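Local coordinates for protein beta-1,4-galactanase (Thielavia heterothallica, PDB 1HJS) that hydrolyses the beta-1,4-galactosidic linkages of type I arabinogalactans as a family 53 glycoside hydrolase, at residues G182-T193 against L226-W237. Residues are numbered along the deposited sequence; the frame is centred on the assembly and turned at random.
Sequences GWDWGTQNWWYT and LKSSLDNMAKTW
Trp185 lies as a knob among Ser229, Asn232, Met233 and Thr236, joining two neighbouring outer helices of a (beta/alpha)8 TIM barrel, 185-196 and 223-237, whose segments run nearly parallel at a crossing angle of -23°. With its CG anti to the backbone N (chi1 165°), Trp185 turns one indole face to Asn232. Packing is tightest here: Asn232 CB sits over the six-membered ring, 3.3 Å from its centroid in a CH-pi contact, and Asn232 ND2 lies above the pyrrole side; Asn189 CB backs the opposite face. Cutting the indole back to an alanine would probably open a gap between Asn232 and Asn189 and deprive Trp237 CZ3 of its neighbour Trp185 CZ3. On the buried barrel side, Met233 and Tyr192 both reach Met209 of strand 208-212. Tyr192 CB makes a CH-pi contact over one face of the Trp237 six-membered ring, and Thr236 CG2 covers the other. The solvent margin is looser: Thr193 and Thr236 are exposed, Thr193 OG1 staying 4.0 Å from Trp237 CZ2, and Thr236 OG1 hydrogen-bonds a diethylene glycol probably from the crystallisation liquor. In the loop entering helix 185-196, Gly182 O accepts a 2.7 Å hydrogen bond from Ser229 OG, which lies 26° out of the carbonyl plane.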
ATOM      1  N   GLY A 182      -3.214   2.366 -11.204  1.00 12.18           N
ATOM      2  CA  GLY A 182      -2.202   3.338 -11.573  1.00 12.06           C
ATOM      3  C   GLY A 182      -2.022   3.526 -13.066  1.00 12.69           C
ATOM      4  O   GLY A 182      -1.492   4.549 -13.504  1.00 12.61           O
ATOM      5  N   TRP A 183      -2.458   2.543 -13.849  1.00 12.96           N
ATOM      6  CA  TRP A 183      -2.337   2.604 -15.304  1.00 13.72           C
ATOM      7  C   TRP A 183      -3.401   3.492 -15.942  1.00 13.77           C
ATOM      8  O   TRP A 183      -3.268   3.892 -17.098  1.00 14.27           O
ATOM      9  CB  TRP A 183      -2.468   1.199 -15.895  1.00 14.37           C
ATOM     10  CG  TRP A 183      -3.707   0.489 -15.430  1.00 15.09           C
ATOM     11  CD1 TRP A 183      -3.818  -0.342 -14.350  1.00 14.55           C
ATOM     12  CD2 TRP A 183      -5.022   0.595 -15.991  1.00 15.15           C
ATOM     13  NE1 TRP A 183      -5.117  -0.759 -14.205  1.00 15.12           N
ATOM     14  CE2 TRP A 183      -5.879  -0.202 -15.199  1.00 15.54           C
ATOM     15  CE3 TRP A 183      -5.560   1.284 -17.086  1.00 16.61           C
ATOM     16  CZ2 TRP A 183      -7.245  -0.330 -15.466  1.00 15.96           C
ATOM     17  CZ3 TRP A 183      -6.926   1.157 -17.352  1.00 16.61           C
ATOM     18  CH2 TRP A 183      -7.749   0.354 -16.544  1.00 16.63           C
ATOM     19  N   ASP A 184      -4.455   3.785 -15.187  1.00 13.97           N
ATOM     20  CA  ASP A 184      -5.574   4.589 -15.681  1.00 14.64           C
ATOM     21  C   ASP A 184      -5.374   6.088 -15.471  1.00 14.72           C
ATOM     22  O   ASP A 184      -5.876   6.653 -14.498  1.00 14.41           O
ATOM     23  CB  ASP A 184      -6.862   4.132 -14.989  1.00 14.60           C
ATOM     24  CG  ASP A 184      -8.108   4.765 -15.580  1.00 16.24           C
ATOM     25  OD1 ASP A 184      -7.986   5.638 -16.462  1.00 15.33           O
ATOM     26  OD2 ASP A 184      -9.219   4.383 -15.148  1.00 17.06           O
ATOM     27  N   TRP A 185      -4.650   6.726 -16.387  1.00 14.83           N
ATOM     28  CA  TRP A 185      -4.391   8.160 -16.295  1.00 15.21           C
ATOM     29  C   TRP A 185      -5.679   8.976 -16.205  1.00 15.45           C
ATOM     30  O   TRP A 185      -5.786   9.896 -15.388  1.00 14.87           O
ATOM     31  CB  TRP A 185      -3.565   8.633 -17.503  1.00 15.93           C
ATOM     32  CG  TRP A 185      -3.549  10.132 -17.686  1.00 15.91           C
ATOM     33  CD1 TRP A 185      -3.971  10.827 -18.787  1.00 16.35           C
ATOM     34  CD2 TRP A 185      -3.104  11.115 -16.739  1.00 15.65           C
ATOM     35  NE1 TRP A 185      -3.818  12.181 -18.582  1.00 16.36           N
ATOM     36  CE2 TRP A 185      -3.288  12.384 -17.333  1.00 15.68           C
ATOM     37  CE3 TRP A 185      -2.567  11.048 -15.445  1.00 15.44           C
ATOM     38  CZ2 TRP A 185      -2.953  13.574 -16.680  1.00 15.55           C
ATOM     39  CZ3 TRP A 185      -2.233  12.234 -14.794  1.00 15.16           C
ATOM     40  CH2 TRP A 185      -2.428  13.480 -15.415  1.00 15.52           C
ATOM     41  N   GLY A 186      -6.654   8.642 -17.045  1.00 15.48           N
ATOM     42  CA  GLY A 186      -7.912   9.373 -17.032  1.00 15.27           C
ATOM     43  C   GLY A 186      -8.514   9.491 -15.643  1.00 15.70           C
ATOM     44  O   GLY A 186      -8.963  10.564 -15.233  1.00 15.44           O
ATOM     45  N   THR A 187      -8.514   8.388 -14.903  1.00 15.34           N
ATOM     46  CA  THR A 187      -9.075   8.390 -13.561  1.00 15.79           C
ATOM     47  C   THR A 187      -8.185   9.122 -12.558  1.00 15.07           C
ATOM     48  O   THR A 187      -8.685   9.877 -11.720  1.00 14.29           O
ATOM     49  CB  THR A 187      -9.345   6.950 -13.084  1.00 16.71           C
ATOM     50  OG1 THR A 187     -10.334   6.357 -13.938  1.00 17.54           O
ATOM     51  CG2 THR A 187      -9.855   6.943 -11.645  1.00 17.36           C
ATOM     52  N   GLN A 188      -6.874   8.908 -12.640  1.00 14.82           N
ATOM     53  CA  GLN A 188      -5.953   9.592 -11.734  1.00 14.54           C
ATOM     54  C   GLN A 188      -6.152  11.103 -11.905  1.00 15.01           C
ATOM     55  O   GLN A 188      -6.293  11.842 -10.931  1.00 14.03           O
ATOM     56  CB  GLN A 188      -4.494   9.249 -12.066  1.00 14.18           C
ATOM     57  CG  GLN A 188      -4.097   7.773 -11.918  1.00 13.85           C
ATOM     58  CD  GLN A 188      -4.124   7.280 -10.479  1.00 12.92           C
ATOM     59  OE1 GLN A 188      -3.688   7.974  -9.560  1.00 12.86           O
ATOM     60  NE2 GLN A 188      -4.621   6.066 -10.281  1.00 12.53           N
ATOM     61  N   ASN A 189      -6.170  11.546 -13.159  1.00 15.50           N
ATOM     62  CA  ASN A 189      -6.329  12.959 -13.472  1.00 16.37           C
ATOM     63  C   ASN A 189      -7.677  13.497 -13.012  1.00 16.15           C
ATOM     64  O   ASN A 189      -7.758  14.574 -12.421  1.00 15.73           O
ATOM     65  CB  ASN A 189      -6.160  13.177 -14.977  1.00 17.74           C
ATOM     66  CG  ASN A 189      -6.165  14.645 -15.351  1.00 19.62           C
ATOM     67  OD1 ASN A 189      -5.512  15.466 -14.703  1.00 20.63           O
ATOM     68  ND2 ASN A 189      -6.893  14.983 -16.407  1.00 20.85           N
ATOM     69  N   TRP A 190      -8.732  12.740 -13.284  1.00 15.63           N
ATOM     70  CA  TRP A 190     -10.081  13.124 -12.887  1.00 15.82           C
ATOM     71  C   TRP A 190     -10.164  13.335 -11.370  1.00 15.64           C
ATOM     72  O   TRP A 190     -10.713  14.332 -10.893  1.00 14.91           O
ATOM     73  CB  TRP A 190     -11.054  12.025 -13.322  1.00 17.00           C
ATOM     74  CG  TRP A 190     -12.433  12.100 -12.736  1.00 17.73           C
ATOM     75  CD1 TRP A 190     -13.441  12.953 -13.094  1.00 18.32           C
ATOM     76  CD2 TRP A 190     -12.968  11.253 -11.710  1.00 18.61           C
ATOM     77  NE1 TRP A 190     -14.572  12.684 -12.354  1.00 19.02           N
ATOM     78  CE2 TRP A 190     -14.309  11.647 -11.498  1.00 19.00           C
ATOM     79  CE3 TRP A 190     -12.441  10.200 -10.948  1.00 19.04           C
ATOM     80  CZ2 TRP A 190     -15.133  11.022 -10.556  1.00 19.70           C
ATOM     81  CZ3 TRP A 190     -13.262   9.577 -10.007  1.00 20.31           C
ATOM     82  CH2 TRP A 190     -14.597   9.996  -9.822  1.00 19.91           C
ATOM     83  N   TRP A 191      -9.599  12.396 -10.618  1.00 14.42           N
ATOM     84  CA  TRP A 191      -9.637  12.457  -9.163  1.00 14.19           C
ATOM     85  C   TRP A 191      -8.859  13.636  -8.578  1.00 13.93           C
ATOM     86  O   TRP A 191      -9.428  14.472  -7.873  1.00 13.86           O
ATOM     87  CB  TRP A 191      -9.097  11.149  -8.570  1.00 13.79           C
ATOM     88  CG  TRP A 191      -9.481  10.942  -7.131  1.00 13.48           C
ATOM     89  CD1 TRP A 191     -10.580  10.279  -6.662  1.00 13.73           C
ATOM     90  CD2 TRP A 191      -8.767  11.401  -5.977  1.00 13.19           C
ATOM     91  NE1 TRP A 191     -10.593  10.291  -5.290  1.00 13.69           N
ATOM     92  CE2 TRP A 191      -9.491  10.975  -4.842  1.00 13.12           C
ATOM     93  CE3 TRP A 191      -7.584  12.132  -5.791  1.00 12.91           C
ATOM     94  CZ2 TRP A 191      -9.072  11.252  -3.534  1.00 12.93           C
ATOM     95  CZ3 TRP A 191      -7.166  12.409  -4.488  1.00 13.05           C
ATOM     96  CH2 TRP A 191      -7.911  11.968  -3.378  1.00 12.73           C
ATOM     97  N   TYR A 192      -7.562  13.701  -8.862  1.00 13.90           N
ATOM     98  CA  TYR A 192      -6.733  14.781  -8.329  1.00 14.52           C
ATOM     99  C   TYR A 192      -7.200  16.170  -8.760  1.00 14.79           C
ATOM    100  O   TYR A 192      -7.197  17.104  -7.958  1.00 14.84           O
ATOM    101  CB  TYR A 192      -5.267  14.574  -8.723  1.00 14.01           C
ATOM    102  CG  TYR A 192      -4.577  13.502  -7.901  1.00 13.81           C
ATOM    103  CD1 TYR A 192      -4.357  13.680  -6.532  1.00 13.76           C
ATOM    104  CD2 TYR A 192      -4.174  12.299  -8.483  1.00 13.92           C
ATOM    105  CE1 TYR A 192      -3.751  12.683  -5.761  1.00 13.56           C
ATOM    106  CE2 TYR A 192      -3.570  11.295  -7.721  1.00 13.65           C
ATOM    107  CZ  TYR A 192      -3.364  11.492  -6.365  1.00 14.23           C
ATOM    108  OH  TYR A 192      -2.776  10.495  -5.613  1.00 13.52           O
ATOM    109  N   THR A 193      -7.614  16.307 -10.013  1.00 15.42           N
ATOM    110  CA  THR A 193      -8.077  17.603 -10.500  1.00 15.89           C
ATOM    111  C   THR A 193      -9.284  18.098  -9.702  1.00 16.61           C
ATOM    112  O   THR A 193      -9.311  19.242  -9.241  1.00 16.49           O
ATOM    113  CB  THR A 193      -8.453  17.537 -11.990  1.00 16.24           C
ATOM    114  OG1 THR A 193      -7.286  17.223 -12.764  1.00 16.19           O
ATOM    115  CG2 THR A 193      -9.017  18.878 -12.458  1.00 16.43           C
ATOM    116  N   LEU A 226       1.048   2.144 -17.614  1.00 13.46           N
ATOM    117  CA  LEU A 226       1.545   2.552 -16.301  1.00 12.68           C
ATOM    118  C   LEU A 226       2.589   3.647 -16.493  1.00 12.98           C
ATOM    119  O   LEU A 226       2.546   4.685 -15.833  1.00 12.85           O
ATOM    120  CB  LEU A 226       2.178   1.363 -15.569  1.00 13.33           C
ATOM    121  CG  LEU A 226       2.773   1.692 -14.195  1.00 13.04           C
ATOM    122  CD1 LEU A 226       1.677   2.177 -13.262  1.00 12.87           C
ATOM    123  CD2 LEU A 226       3.455   0.457 -13.621  1.00 13.58           C
ATOM    124  N   LYS A 227       3.529   3.407 -17.404  1.00 12.73           N
ATOM    125  CA  LYS A 227       4.578   4.381 -17.677  1.00 13.12           C
ATOM    126  C   LYS A 227       3.984   5.728 -18.074  1.00 13.26           C
ATOM    127  O   LYS A 227       4.362   6.767 -17.528  1.00 13.17           O
ATOM    128  CB  LYS A 227       5.497   3.872 -18.793  1.00 12.88           C
ATOM    129  CG  LYS A 227       6.442   4.924 -19.368  1.00 13.72           C
ATOM    130  CD  LYS A 227       7.354   5.534 -18.307  1.00 13.51           C
ATOM    131  CE  LYS A 227       8.382   6.463 -18.944  1.00 13.94           C
ATOM    132  NZ  LYS A 227       9.242   7.155 -17.941  1.00 13.00           N
ATOM    133  N   SER A 228       3.048   5.704 -19.017  1.00 12.87           N
ATOM    134  CA  SER A 228       2.417   6.935 -19.487  1.00 13.75           C
ATOM    135  C   SER A 228       1.654   7.651 -18.374  1.00 13.61           C
ATOM    136  O   SER A 228       1.762   8.868 -18.221  1.00 13.14           O
ATOM    137  CB  SER A 228       1.468   6.624 -20.647  1.00 14.22           C
ATOM    138  OG  SER A 228       0.895   7.813 -21.157  1.00 15.48           O
ATOM    139  N   SER A 229       0.882   6.893 -17.600  1.00 13.14           N
ATOM    140  CA  SER A 229       0.103   7.472 -16.506  1.00 13.23           C
ATOM    141  C   SER A 229       1.007   8.108 -15.450  1.00 13.29           C
ATOM    142  O   SER A 229       0.810   9.259 -15.071  1.00 13.71           O
ATOM    143  CB  SER A 229      -0.774   6.398 -15.858  1.00 13.11           C
ATOM    144  OG  SER A 229      -1.576   6.942 -14.827  1.00 13.82           O
ATOM    145  N   LEU A 230       1.998   7.361 -14.976  1.00 13.30           N
ATOM    146  CA  LEU A 230       2.904   7.886 -13.961  1.00 13.09           C
ATOM    147  C   LEU A 230       3.632   9.126 -14.480  1.00 12.75           C
ATOM    148  O   LEU A 230       3.764  10.114 -13.762  1.00 13.10           O
ATOM    149  CB  LEU A 230       3.908   6.809 -13.529  1.00 13.13           C
ATOM    150  CG  LEU A 230       3.295   5.556 -12.882  1.00 12.78           C
ATOM    151  CD1 LEU A 230       4.404   4.663 -12.342  1.00 12.89           C
ATOM    152  CD2 LEU A 230       2.351   5.956 -11.755  1.00 12.44           C
ATOM    153  N   ASP A 231       4.094   9.080 -15.727  1.00 12.79           N
ATOM    154  CA  ASP A 231       4.777  10.233 -16.315  1.00 13.61           C
ATOM    155  C   ASP A 231       3.861  11.457 -16.271  1.00 13.77           C
ATOM    156  O   ASP A 231       4.291  12.555 -15.930  1.00 13.94           O
ATOM    157  CB  ASP A 231       5.161   9.951 -17.772  1.00 13.41           C
ATOM    158  CG  ASP A 231       6.558   9.350 -17.920  1.00 14.25           C
ATOM    159  OD1 ASP A 231       7.269   9.165 -16.908  1.00 14.56           O
ATOM    160  OD2 ASP A 231       6.951   9.070 -19.071  1.00 13.97           O
ATOM    161  N   ASN A 232       2.593  11.260 -16.620  1.00 14.07           N
ATOM    162  CA  ASN A 232       1.631  12.358 -16.627  1.00 14.29           C
ATOM    163  C   ASN A 232       1.379  12.902 -15.225  1.00 14.56           C
ATOM    164  O   ASN A 232       1.264  14.115 -15.031  1.00 13.88           O
ATOM    165  CB  ASN A 232       0.311  11.906 -17.257  1.00 14.26           C
ATOM    166  CG  ASN A 232       0.441  11.648 -18.748  1.00 14.30           C
ATOM    167  OD1 ASN A 232       1.411  12.068 -19.376  1.00 15.16           O
ATOM    168  ND2 ASN A 232      -0.543  10.969 -19.321  1.00 13.76           N
ATOM    169  N   MET A 233       1.286  12.002 -14.251  1.00 14.09           N
ATOM    170  CA  MET A 233       1.062  12.405 -12.868  1.00 14.48           C
ATOM    171  C   MET A 233       2.252  13.219 -12.377  1.00 15.22           C
ATOM    172  O   MET A 233       2.091  14.241 -11.702  1.00 15.33           O
ATOM    173  CB  MET A 233       0.893  11.174 -11.978  1.00 14.18           C
ATOM    174  CG  MET A 233      -0.358  10.365 -12.270  1.00 14.33           C
ATOM    175  SD  MET A 233      -0.358   8.764 -11.432  1.00 14.31           S
ATOM    176  CE  MET A 233      -0.371   9.287  -9.704  1.00 13.97           C
ATOM    177  N   ALA A 234       3.449  12.759 -12.728  1.00 15.63           N
ATOM    178  CA  ALA A 234       4.686  13.419 -12.313  1.00 16.29           C
ATOM    179  C   ALA A 234       4.829  14.832 -12.858  1.00 17.04           C
ATOM    180  O   ALA A 234       5.157  15.763 -12.126  1.00 17.05           O
ATOM    181  CB  ALA A 234       5.890  12.583 -12.736  1.00 15.79           C
ATOM    182  N   LYS A 235       4.586  15.007 -14.147  1.00 17.74           N
ATOM    183  CA  LYS A 235       4.751  16.335 -14.698  1.00 19.29           C
ATOM    184  C   LYS A 235       3.609  17.286 -14.350  1.00 18.74           C
ATOM    185  O   LYS A 235       3.779  18.500 -14.404  1.00 18.74           O
ATOM    186  CB  LYS A 235       4.941  16.261 -16.206  1.00 21.56           C
ATOM    187  CG  LYS A 235       3.668  16.276 -16.969  1.00 24.40           C
ATOM    188  CD  LYS A 235       3.791  17.206 -18.149  1.00 26.78           C
ATOM    189  CE  LYS A 235       4.139  16.447 -19.405  1.00 28.62           C
ATOM    190  NZ  LYS A 235       3.992  17.286 -20.621  1.00 30.71           N
ATOM    191  N   THR A 236       2.450  16.745 -13.980  1.00 17.98           N
ATOM    192  CA  THR A 236       1.321  17.602 -13.627  1.00 17.48           C
ATOM    193  C   THR A 236       1.423  18.138 -12.199  1.00 17.54           C
ATOM    194  O   THR A 236       1.228  19.333 -11.974  1.00 16.94           O
ATOM    195  CB  THR A 236      -0.041  16.869 -13.747  1.00 17.62           C
ATOM    196  OG1 THR A 236      -0.219  16.378 -15.080  1.00 16.53           O
ATOM    197  CG2 THR A 236      -1.186  17.827 -13.426  1.00 17.34           C
ATOM    198  N   TRP A 237       1.738  17.261 -11.244  1.00 16.57           N
ATOM    199  CA  TRP A 237       1.815  17.647  -9.838  1.00 16.71           C
ATOM    200  C   TRP A 237       3.192  17.561  -9.167  1.00 16.31           C
ATOM    201  O   TRP A 237       3.359  18.011  -8.036  1.00 16.22           O
ATOM    202  CB  TRP A 237       0.782  16.842  -9.049  1.00 16.82           C
ATOM    203  CG  TRP A 237      -0.617  17.110  -9.514  1.00 17.37           C
ATOM    204  CD1 TRP A 237      -1.335  18.256  -9.327  1.00 18.07           C
ATOM    205  CD2 TRP A 237      -1.441  16.241 -10.299  1.00 17.67           C
ATOM    206  NE1 TRP A 237      -2.556  18.157  -9.951  1.00 17.93           N
ATOM    207  CE2 TRP A 237      -2.646  16.930 -10.555  1.00 17.82           C
ATOM    208  CE3 TRP A 237      -1.278  14.948 -10.811  1.00 17.28           C
ATOM    209  CZ2 TRP A 237      -3.686  16.369 -11.304  1.00 17.75           C
ATOM    210  CZ3 TRP A 237      -2.312  14.390 -11.556  1.00 17.91           C
ATOM    211  CH2 TRP A 237      -3.500  15.103 -11.795  1.00 17.83           C
TER